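Local coordinates for L-methionine gamma-lyase (Fusobacterium nucleatum subsp. nucleatum, PDB 6LXU), which belongs to the Cys/Met metabolism family of pyridoxal-phosphate-dependent enzymes, within the wider aminotransferase-like clan, at residues Gly104-Thr109 / Lys149-Val154; Val135-Leu140 / Lys165-Glu170; Tyr194-Leu199 / Lys306-Phe311. One frame throughout, in Å; residues are numbered along the deposited sequence.

Contact 1: Gly104-Thr109 / Lys149-Val154; sequences GDHVVT and KNTRVV
The imidazole of His106 meets Thr151 at its edge: Thr151 OG1 lies in the ring plane, 2.7 Å from His106 ND1, in a nearly straight hydrogen bond that either atom could donate. Thr133 takes the other ring nitrogen, NE2, so the ring is held at two points and its rotation is fixed. With OG1 beside the backbone N (chi1 -56°), Thr151 can face the ring while its CG2 packs on Val108 CG2 at 3.9 Å. The second flat group, the Asn150 amide, has Gly104 O in its own plane, 2.9 Å from ND2, and rests against His106 CB; ND2 also bonds Glu131. The two strands pair in parallel register. Arg152 N gives to His106 O at 2.8 Å, and Val108 N gives to Val153 O at 3.0 Å. A one-residue slip between these bonds makes a beta bulge with Arg152 as the extra residue; the CG of Arg152 lies 3.5 Å from Asp105 OD2. That pair is no salt bridge: the guanidinium runs on to Asn181 and Val100, while Asp105 pairs with Lys102. The chemistry thus grades along the strands, from polar side-chain bonds at their start to valine packing further in, as fits neighbouring strands entering a buried sheet.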
loop_
_atom_site.group_PDB
_atom_site.type_symbol
_atom_site.label_atom_id
_atom_site.label_comp_id
_atom_site.label_asym_id
_atom_site.label_seq_id
_atom_site.Cartn_x
_atom_site.Cartn_y
_atom_site.Cartn_z
ATOM N N GLY A 104 -26.267 18.552 -28.796
ATOM C CA GLY A 104 -26.902 18.321 -30.101
ATOM C C GLY A 104 -26.824 16.888 -30.604
ATOM O O GLY A 104 -27.518 16.534 -31.566
ATOM N N ASP A 105 -25.973 16.058 -29.986
ATOM C CA ASP A 105 -25.905 14.641 -30.312
ATOM C C ASP A 105 -27.068 13.917 -29.662
ATOM O O ASP A 105 -27.700 14.400 -28.720
ATOM C CB ASP A 105 -24.605 13.990 -29.807
ATOM C CG ASP A 105 -23.390 14.331 -30.622
ATOM O OD1 ASP A 105 -23.536 14.910 -31.727
ATOM O OD2 ASP A 105 -22.270 13.982 -30.182
ATOM N N HIS A 106 -27.296 12.700 -30.157
ATOM C CA HIS A 106 -28.334 11.808 -29.678
ATOM C C HIS A 106 -27.731 10.451 -29.263
ATOM O O HIS A 106 -26.742 9.986 -29.838
ATOM C CB HIS A 106 -29.404 11.658 -30.778
ATOM C CG HIS A 106 -30.514 10.700 -30.471
ATOM N ND1 HIS A 106 -30.695 9.535 -31.190
ATOM C CD2 HIS A 106 -31.530 10.750 -29.578
ATOM C CE1 HIS A 106 -31.758 8.904 -30.737
ATOM N NE2 HIS A 106 -32.297 9.624 -29.771
ATOM N N VAL A 107 -28.359 9.853 -28.257
ATOM C CA VAL A 107 -27.964 8.553 -27.707
ATOM C C VAL A 107 -29.193 7.654 -27.690
ATOM O O VAL A 107 -30.269 8.086 -27.271
ATOM C CB VAL A 107 -27.430 8.695 -26.260
ATOM C CG1 VAL A 107 -27.140 7.329 -25.636
ATOM C CG2 VAL A 107 -26.207 9.595 -26.234
ATOM N N VAL A 108 -29.017 6.413 -28.151
ATOM C CA VAL A 108 -30.006 5.363 -27.983
ATOM C C VAL A 108 -29.480 4.373 -26.961
ATOM O O VAL A 108 -28.355 3.877 -27.108
ATOM C CB VAL A 108 -30.310 4.622 -29.301
ATOM C CG1 VAL A 108 -31.264 3.450 -29.082
ATOM C CG2 VAL A 108 -30.871 5.587 -30.333
ATOM N N THR A 109 -30.278 4.069 -25.958
ATOM C CA THR A 109 -29.870 3.112 -24.934
ATOM C C THR A 109 -31.095 2.427 -24.333
ATOM O O THR A 109 -32.225 2.597 -24.826
ATOM C CB THR A 109 -28.945 3.782 -23.886
ATOM O OG1 THR A 109 -28.330 2.768 -23.082
ATOM C CG2 THR A 109 -29.707 4.742 -22.986
ATOM N N LYS A 149 -30.205 10.691 -37.600
ATOM C CA LYS A 149 -28.985 11.138 -38.243
ATOM C C LYS A 149 -27.914 11.574 -37.231
ATOM O O LYS A 149 -26.733 11.363 -37.465
ATOM C CB LYS A 149 -29.274 12.294 -39.202
ATOM C CG LYS A 149 -28.087 12.678 -40.064
ATOM C CD LYS A 149 -28.450 13.764 -41.064
ATOM C CE LYS A 149 -27.348 13.968 -42.088
ATOM N NZ LYS A 149 -27.275 12.850 -43.074
ATOM N N ASN A 150 -28.350 12.201 -36.139
ATOM C CA ASN A 150 -27.440 12.692 -35.099
ATOM C C ASN A 150 -27.204 11.696 -33.952
ATOM O O ASN A 150 -26.625 12.080 -32.929
ATOM C CB ASN A 150 -27.922 14.048 -34.544
ATOM C CG ASN A 150 -29.235 13.949 -33.818
ATOM O OD1 ASN A 150 -30.120 13.195 -34.220
ATOM N ND2 ASN A 150 -29.382 14.706 -32.741
ATOM N N THR A 151 -27.629 10.437 -34.093
ATOM C CA THR A 151 -27.288 9.403 -33.102
ATOM C C THR A 151 -25.798 9.159 -33.129
ATOM O O THR A 151 -25.238 8.698 -34.118
ATOM C CB THR A 151 -28.056 8.104 -33.345
ATOM O OG1 THR A 151 -29.451 8.405 -33.360
ATOM C CG2 THR A 151 -27.759 7.077 -32.232
ATOM N N ARG A 152 -25.137 9.516 -32.029
ATOM C CA ARG A 152 -23.695 9.363 -31.913
ATOM C C ARG A 152 -23.292 8.096 -31.144
ATOM O O ARG A 152 -22.207 7.584 -31.362
ATOM C CB ARG A 152 -23.114 10.613 -31.241
ATOM C CG ARG A 152 -21.627 10.611 -30.976
ATOM C CD ARG A 152 -20.781 10.378 -32.213
ATOM N NE ARG A 152 -19.364 10.599 -31.942
ATOM C CZ ARG A 152 -18.355 10.108 -32.661
ATOM N NH1 ARG A 152 -18.593 9.336 -33.730
ATOM N NH2 ARG A 152 -17.108 10.393 -32.332
ATOM N N VAL A 153 -24.144 7.656 -30.226
ATOM C CA VAL A 153 -23.846 6.499 -29.382
ATOM C C VAL A 153 -25.076 5.618 -29.269
ATOM O O VAL A 153 -26.185 6.087 -29.025
ATOM C CB VAL A 153 -23.411 6.933 -27.956
ATOM C CG1 VAL A 153 -23.411 5.758 -26.976
ATOM C CG2 VAL A 153 -22.050 7.598 -27.992
ATOM N N VAL A 154 -24.842 4.315 -29.433
ATOM C CA VAL A 154 -25.765 3.287 -28.987
ATOM C C VAL A 154 -25.057 2.598 -27.819
ATOM O O VAL A 154 -23.970 2.062 -28.001
ATOM C CB VAL A 154 -26.140 2.304 -30.122
ATOM C CG1 VAL A 154 -26.902 1.111 -29.590
ATOM C CG2 VAL A 154 -26.957 3.037 -31.174
HETATM O O HOH W 1 -23.955 13.300 -33.923
#

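Contact 2: Val135-Leu140 / Lys165-Glu170; sequences VDTSNL and KIVDLE
One carboxylate oxygen, Asp136 OD1, gathers three donors where the loop 135-140 meets Lys165. Lys165 NZ makes a salt bridge to it at 2.7 Å, coming from well above the carboxylate plane (51°). Ser138 N, at 3.0 Å from Asp136 OD1, also approaches out of plane and closes an Asx turn, whereas Ser138 OG, 2.6 Å away, arrives on the syn side, less steeply tilted from the plane. Lys165 spans the gap because every torsion of its chain is close to 180°, and its CE brushes Ser138 CB on the way. The ammonium has a second anionic partner in Asp110, whose OD2 also bonds Thr137 OG1; two carboxylates so close would be expected to favour the charged lysine. Against this polar cluster lies Val167, with its CG1 branch 3.4 Å from Thr137 OG1. The backbone is cared for as well: a water takes the hydrogen of Asp168 N and gives one of its own to Thr137 O, and Asn139 N bonds Asp136 O at 2.9 Å across a type I turn. Asn139 and Asp168 each occupy an N-cap, their OD1 atoms receiving Glu142 N and Ala171 N respectively. Strand-to-helix loops ending in side-chain N-caps, leading from parallel strands 131-135 and 151-157 towards helices 140-146 and 169-176, are typical of the alpha/beta/alpha large domain of fold-type I pyridoxal-phosphate enzymes.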
loop_
_atom_site.group_PDB
_atom_site.type_symbol
_atom_site.label_atom_id
_atom_site.label_comp_id
_atom_site.label_asym_id
_atom_site.label_seq_id
_atom_site.Cartn_x
_atom_site.Cartn_y
_atom_site.Cartn_z
ATOM N N VAL A 135 -35.036 2.827 -25.002
ATOM C CA VAL A 135 -35.873 1.824 -25.669
ATOM C C VAL A 135 -35.608 0.449 -25.070
ATOM O O VAL A 135 -34.714 0.276 -24.226
ATOM C CB VAL A 135 -35.607 1.776 -27.191
ATOM C CG1 VAL A 135 -35.744 3.151 -27.816
ATOM C CG2 VAL A 135 -34.227 1.205 -27.520
ATOM N N ASP A 136 -36.398 -0.531 -25.490
ATOM C CA ASP A 136 -36.118 -1.922 -25.184
ATOM C C ASP A 136 -35.157 -2.447 -26.238
ATOM O O ASP A 136 -35.567 -2.776 -27.352
ATOM C CB ASP A 136 -37.417 -2.730 -25.203
ATOM C CG ASP A 136 -37.212 -4.202 -24.882
ATOM O OD1 ASP A 136 -36.054 -4.612 -24.626
ATOM O OD2 ASP A 136 -38.214 -4.952 -24.870
ATOM N N THR A 137 -33.870 -2.531 -25.885
ATOM C CA THR A 137 -32.871 -2.978 -26.856
ATOM C C THR A 137 -32.901 -4.493 -27.141
ATOM O O THR A 137 -32.172 -4.957 -28.016
ATOM C CB THR A 137 -31.440 -2.514 -26.504
ATOM O OG1 THR A 137 -31.015 -3.079 -25.254
ATOM C CG2 THR A 137 -31.355 -0.995 -26.448
ATOM N N SER A 138 -33.767 -5.245 -26.448
ATOM C CA SER A 138 -34.081 -6.619 -26.877
ATOM C C SER A 138 -35.038 -6.657 -28.073
ATOM O O SER A 138 -35.235 -7.716 -28.661
ATOM C CB SER A 138 -34.619 -7.470 -25.718
ATOM O OG SER A 138 -35.959 -7.144 -25.400
ATOM N N ASN A 139 -35.632 -5.512 -28.419
ATOM C CA ASN A 139 -36.521 -5.389 -29.569
ATOM C C ASN A 139 -35.776 -4.654 -30.684
ATOM O O ASN A 139 -35.628 -3.430 -30.642
ATOM C CB ASN A 139 -37.795 -4.652 -29.143
ATOM C CG ASN A 139 -38.855 -4.625 -30.225
ATOM O OD1 ASN A 139 -38.574 -4.334 -31.389
ATOM N ND2 ASN A 139 -40.095 -4.915 -29.835
ATOM N N LEU A 140 -35.292 -5.400 -31.672
ATOM C CA LEU A 140 -34.463 -4.818 -32.730
ATOM C C LEU A 140 -35.192 -3.730 -33.518
ATOM O O LEU A 140 -34.577 -2.745 -33.922
ATOM C CB LEU A 140 -33.940 -5.890 -33.697
ATOM C CG LEU A 140 -33.015 -6.973 -33.134
ATOM C CD1 LEU A 140 -32.523 -7.878 -34.253
ATOM C CD2 LEU A 140 -31.836 -6.379 -32.376
ATOM N N LYS A 165 -31.339 -9.315 -18.124
ATOM C CA LYS A 165 -31.760 -9.136 -19.504
ATOM C C LYS A 165 -30.602 -9.333 -20.462
ATOM O O LYS A 165 -29.505 -8.803 -20.248
ATOM C CB LYS A 165 -32.332 -7.733 -19.674
ATOM C CG LYS A 165 -32.870 -7.401 -21.059
ATOM C CD LYS A 165 -33.391 -5.966 -21.090
ATOM C CE LYS A 165 -33.986 -5.595 -22.421
ATOM N NZ LYS A 165 -34.692 -4.294 -22.327
ATOM N N ILE A 166 -30.883 -10.060 -21.541
ATOM C CA ILE A 166 -29.917 -10.343 -22.587
ATOM C C ILE A 166 -30.309 -9.577 -23.852
ATOM O O ILE A 166 -31.491 -9.560 -24.240
ATOM C CB ILE A 166 -29.898 -11.858 -22.909
ATOM C CG1 ILE A 166 -29.511 -12.705 -21.686
ATOM C CG2 ILE A 166 -28.979 -12.164 -24.086
ATOM C CD1 ILE A 166 -28.127 -12.402 -21.127
ATOM N N VAL A 167 -29.338 -8.937 -24.483
ATOM C CA VAL A 167 -29.557 -8.282 -25.783
ATOM C C VAL A 167 -28.444 -8.708 -26.726
ATOM O O VAL A 167 -27.351 -9.082 -26.296
ATOM C CB VAL A 167 -29.696 -6.745 -25.682
ATOM C CG1 VAL A 167 -30.753 -6.371 -24.644
ATOM C CG2 VAL A 167 -28.378 -6.069 -25.371
ATOM N N ASP A 168 -28.749 -8.673 -28.027
ATOM C CA ASP A 168 -27.888 -9.257 -29.053
ATOM C C ASP A 168 -26.891 -8.224 -29.542
ATOM O O ASP A 168 -27.232 -7.349 -30.346
ATOM C CB ASP A 168 -28.757 -9.767 -30.208
ATOM C CG ASP A 168 -27.996 -10.628 -31.203
ATOM O OD1 ASP A 168 -26.839 -10.309 -31.511
ATOM O OD2 ASP A 168 -28.599 -11.613 -31.697
ATOM N N LEU A 169 -25.652 -8.313 -29.062
ATOM C CA LEU A 169 -24.659 -7.286 -29.348
ATOM C C LEU A 169 -24.319 -7.178 -30.829
ATOM O O LEU A 169 -24.169 -6.078 -31.343
ATOM C CB LEU A 169 -23.401 -7.535 -28.535
ATOM C CG LEU A 169 -23.583 -7.434 -27.012
ATOM C CD1 LEU A 169 -22.245 -7.698 -26.342
ATOM C CD2 LEU A 169 -24.116 -6.062 -26.624
ATOM N N GLU A 170 -24.137 -8.322 -31.485
ATOM C CA GLU A 170 -23.796 -8.302 -32.912
ATOM C C GLU A 170 -24.920 -7.680 -33.744
ATOM O O GLU A 170 -24.672 -6.838 -34.615
ATOM C CB GLU A 170 -23.475 -9.702 -33.407
ATOM C CG GLU A 170 -23.050 -9.703 -34.869
ATOM C CD GLU A 170 -22.754 -11.060 -35.444
ATOM O OE1 GLU A 170 -22.675 -12.062 -34.708
ATOM O OE2 GLU A 170 -22.623 -11.105 -36.709
HETATM O O HOH W 2 -31.254 -7.562 -28.849
#

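Contact 3: Tyr194-Leu199 / Lys306-Phe311; sequences YMQKPL and KQMKDF
Met195 lays its side chain along the backbone of Asp310, and each atom can be followed outward. CB stands 3.7 Å from Asp310 O. CG, placed beside the backbone N by chi1 -65°, comes to 3.5 Å of the same Asp310 O and also brushes Asp310 CB. SD lies nearer still, 3.3 Å from Asp310 O, and touches Met308 CE at 4.2 Å. Rotation about CG-SD (chi3 -116°) turns the methyl CE off the line of the chain; the side chain as a whole also packs on Met267 of helix 263-282. Asp310 O, buried by this contact, has no hydrogen-bond partner in the model. Met195 O, in contrast, accepts from Lys309 N at 2.8 Å, in the carbonyl plane and on a lone pair, and Met308 CA adds a CA-H...O contact at 3.2 Å. The contact joins two parts of the fold-type I architecture: helix 192-195 follows strand 183-187 of the large, mainly parallel sheet, while helix 301-307 comes, along the chain, between strands 287-291 and 314-319 of the smaller C-terminal sheet. Next to that junction Gln196 and Gln307 run side by side with their amide planes 86° apart. Their direct approach fails as a hydrogen bond, and a water gives to Gln196 OE1 and accepts from Gln307 NE2 instead; Gln196 NE2 turns to Asn188 and Thr158, and Gln307 NE2 also serves Val167 O. Another water joins Lys197 N to Gln307 O. At the other end a water in the plane of the Tyr194 ring lies 2.6 Å from Tyr194 OH and gives to Asp310 OD2, which Arg275 holds by a salt bridge.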
loop_
_atom_site.group_PDB
_atom_site.type_symbol
_atom_site.label_atom_id
_atom_site.label_comp_id
_atom_site.label_asym_id
_atom_site.label_seq_id
_atom_site.Cartn_x
_atom_site.Cartn_y
_atom_site.Cartn_z
ATOM N N TYR A 194 -13.865 -13.270 -19.953
ATOM C CA TYR A 194 -13.958 -14.732 -19.849
ATOM C C TYR A 194 -15.181 -15.269 -20.585
ATOM O O TYR A 194 -15.127 -16.385 -21.120
ATOM C CB TYR A 194 -13.983 -15.141 -18.367
ATOM C CG TYR A 194 -14.109 -16.613 -18.081
ATOM C CD1 TYR A 194 -12.976 -17.409 -17.998
ATOM C CD2 TYR A 194 -15.334 -17.196 -17.819
ATOM C CE1 TYR A 194 -13.046 -18.749 -17.694
ATOM C CE2 TYR A 194 -15.434 -18.558 -17.541
ATOM C CZ TYR A 194 -14.278 -19.320 -17.496
ATOM O OH TYR A 194 -14.330 -20.663 -17.202
ATOM N N MET A 195 -16.276 -14.518 -20.601
ATOM C CA MET A 195 -17.508 -14.978 -21.239
ATOM C C MET A 195 -17.837 -14.302 -22.552
ATOM O O MET A 195 -18.452 -14.943 -23.414
ATOM C CB MET A 195 -18.699 -14.809 -20.302
ATOM C CG MET A 195 -18.579 -15.701 -19.092
ATOM S SD MET A 195 -19.861 -15.467 -17.862
ATOM C CE MET A 195 -18.883 -14.890 -16.477
ATOM N N GLN A 196 -17.492 -13.031 -22.726
ATOM C CA GLN A 196 -18.028 -12.248 -23.835
ATOM C C GLN A 196 -16.984 -11.242 -24.252
ATOM O O GLN A 196 -16.381 -10.600 -23.386
ATOM C CB GLN A 196 -19.278 -11.546 -23.311
ATOM C CG GLN A 196 -20.115 -10.757 -24.287
ATOM C CD GLN A 196 -21.443 -10.372 -23.662
ATOM O OE1 GLN A 196 -22.458 -11.032 -23.879
ATOM N NE2 GLN A 196 -21.440 -9.318 -22.847
ATOM N N LYS A 197 -16.754 -11.111 -25.564
ATOM C CA LYS A 197 -15.777 -10.175 -26.105
ATOM C C LYS A 197 -16.466 -9.298 -27.151
ATOM O O LYS A 197 -16.466 -9.606 -28.359
ATOM C CB LYS A 197 -14.560 -10.905 -26.680
ATOM C CG LYS A 197 -13.798 -11.708 -25.627
ATOM C CD LYS A 197 -12.419 -12.121 -26.116
ATOM C CE LYS A 197 -11.766 -13.139 -25.191
ATOM N NZ LYS A 197 -10.304 -13.260 -25.431
ATOM N N PRO A 198 -17.113 -8.223 -26.694
ATOM C CA PRO A 198 -17.951 -7.440 -27.595
ATOM C C PRO A 198 -17.234 -6.892 -28.828
ATOM O O PRO A 198 -17.877 -6.750 -29.892
ATOM C CB PRO A 198 -18.475 -6.310 -26.690
ATOM C CG PRO A 198 -18.470 -6.904 -25.318
ATOM C CD PRO A 198 -17.244 -7.759 -25.293
ATOM N N LEU A 199 -15.950 -6.581 -28.727
ATOM C CA LEU A 199 -15.246 -6.035 -29.890
ATOM C C LEU A 199 -15.224 -7.031 -31.046
ATOM O O LEU A 199 -15.254 -6.621 -32.216
ATOM C CB LEU A 199 -13.820 -5.628 -29.523
ATOM C CG LEU A 199 -13.706 -4.557 -28.429
ATOM C CD1 LEU A 199 -12.249 -4.281 -28.134
ATOM C CD2 LEU A 199 -14.427 -3.263 -28.787
ATOM N N LYS A 306 -25.187 -17.890 -27.926
ATOM C CA LYS A 306 -24.350 -17.511 -29.053
ATOM C C LYS A 306 -23.218 -16.575 -28.692
ATOM O O LYS A 306 -22.163 -16.643 -29.303
ATOM C CB LYS A 306 -25.174 -16.801 -30.112
ATOM C CG LYS A 306 -26.145 -17.637 -30.924
ATOM C CD LYS A 306 -25.379 -18.509 -31.883
ATOM C CE LYS A 306 -26.289 -19.210 -32.871
ATOM N NZ LYS A 306 -25.489 -19.972 -33.855
ATOM N N GLN A 307 -23.441 -15.641 -27.757
ATOM C CA GLN A 307 -22.445 -14.593 -27.494
ATOM C C GLN A 307 -21.701 -14.729 -26.162
ATOM O O GLN A 307 -20.780 -13.952 -25.927
ATOM C CB GLN A 307 -23.069 -13.198 -27.647
ATOM C CG GLN A 307 -23.971 -12.770 -26.510
ATOM C CD GLN A 307 -24.740 -11.484 -26.754
ATOM O OE1 GLN A 307 -24.752 -10.916 -27.856
ATOM N NE2 GLN A 307 -25.424 -11.019 -25.714
ATOM N N MET A 308 -22.077 -15.706 -25.337
ATOM C CA MET A 308 -21.435 -15.919 -24.036
ATOM C C MET A 308 -20.860 -17.326 -23.972
ATOM O O MET A 308 -21.561 -18.302 -24.257
ATOM C CB MET A 308 -22.421 -15.760 -22.882
ATOM C CG MET A 308 -23.139 -14.422 -22.844
ATOM S SD MET A 308 -24.237 -14.249 -21.425
ATOM C CE MET A 308 -23.096 -14.037 -20.063
ATOM N N LYS A 309 -19.607 -17.443 -23.557
ATOM C CA LYS A 309 -18.967 -18.752 -23.400
ATOM C C LYS A 309 -19.443 -19.491 -22.164
ATOM O O LYS A 309 -19.341 -20.715 -22.107
ATOM C CB LYS A 309 -17.453 -18.602 -23.353
ATOM C CG LYS A 309 -16.862 -18.059 -24.641
ATOM C CD LYS A 309 -15.356 -17.960 -24.494
ATOM C CE LYS A 309 -14.679 -17.373 -25.714
ATOM N NZ LYS A 309 -13.205 -17.279 -25.518
ATOM N N ASP A 310 -19.912 -18.747 -21.165
ATOM C CA ASP A 310 -20.588 -19.318 -20.006
ATOM C C ASP A 310 -21.614 -18.276 -19.591
ATOM O O ASP A 310 -21.591 -17.149 -20.084
ATOM C CB ASP A 310 -19.590 -19.653 -18.886
ATOM C CG ASP A 310 -20.080 -20.749 -17.951
ATOM O OD1 ASP A 310 -21.306 -21.005 -17.902
ATOM O OD2 ASP A 310 -19.236 -21.365 -17.275
ATOM N N PHE A 311 -22.518 -18.660 -18.695
ATOM C CA PHE A 311 -23.736 -17.892 -18.463
ATOM C C PHE A 311 -23.702 -16.998 -17.230
ATOM O O PHE A 311 -24.704 -16.379 -16.897
ATOM C CB PHE A 311 -24.938 -18.837 -18.396
ATOM C CG PHE A 311 -25.225 -19.538 -19.702
ATOM C CD1 PHE A 311 -25.767 -18.847 -20.773
ATOM C CD2 PHE A 311 -25.000 -20.905 -19.838
ATOM C CE1 PHE A 311 -26.067 -19.500 -21.968
ATOM C CE2 PHE A 311 -25.296 -21.563 -21.032
ATOM C CZ PHE A 311 -25.825 -20.858 -22.093
HETATM O O HOH W 3 -16.718 -21.745 -16.990
HETATM O O HOH W 4 -12.386 -15.829 -23.074
HETATM O O HOH W 5 -24.912 -11.276 -22.772
HETATM O O HOH W 6 -18.516 -12.853 -27.124
#

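Contact 1 is the buried one, set within the large sheet, whereas contacts 2 and 3 are only partly buried and join loops and helix ends. The chemistry follows: backbone bonds, a few polar side-chain bonds and valines in contact 1, a charged cluster in contact 2, and water bridges beside a methionine in contact 3. Contacts 1 and 2 meet where strand 106-110 pairs with the end of strand 131-135, Thr109 O lying 2.8 Å from Val135 N (a probable hydrogen bond), and their segments alternate along the chain. Contacts 2 and 3 meet through Gln307, whose amide bonds the backbone at the start of helix 169-176, at Val167 O and Leu169 N. Contacts 1 and 3 do not touch, their nearest atoms being about 10 Å apart.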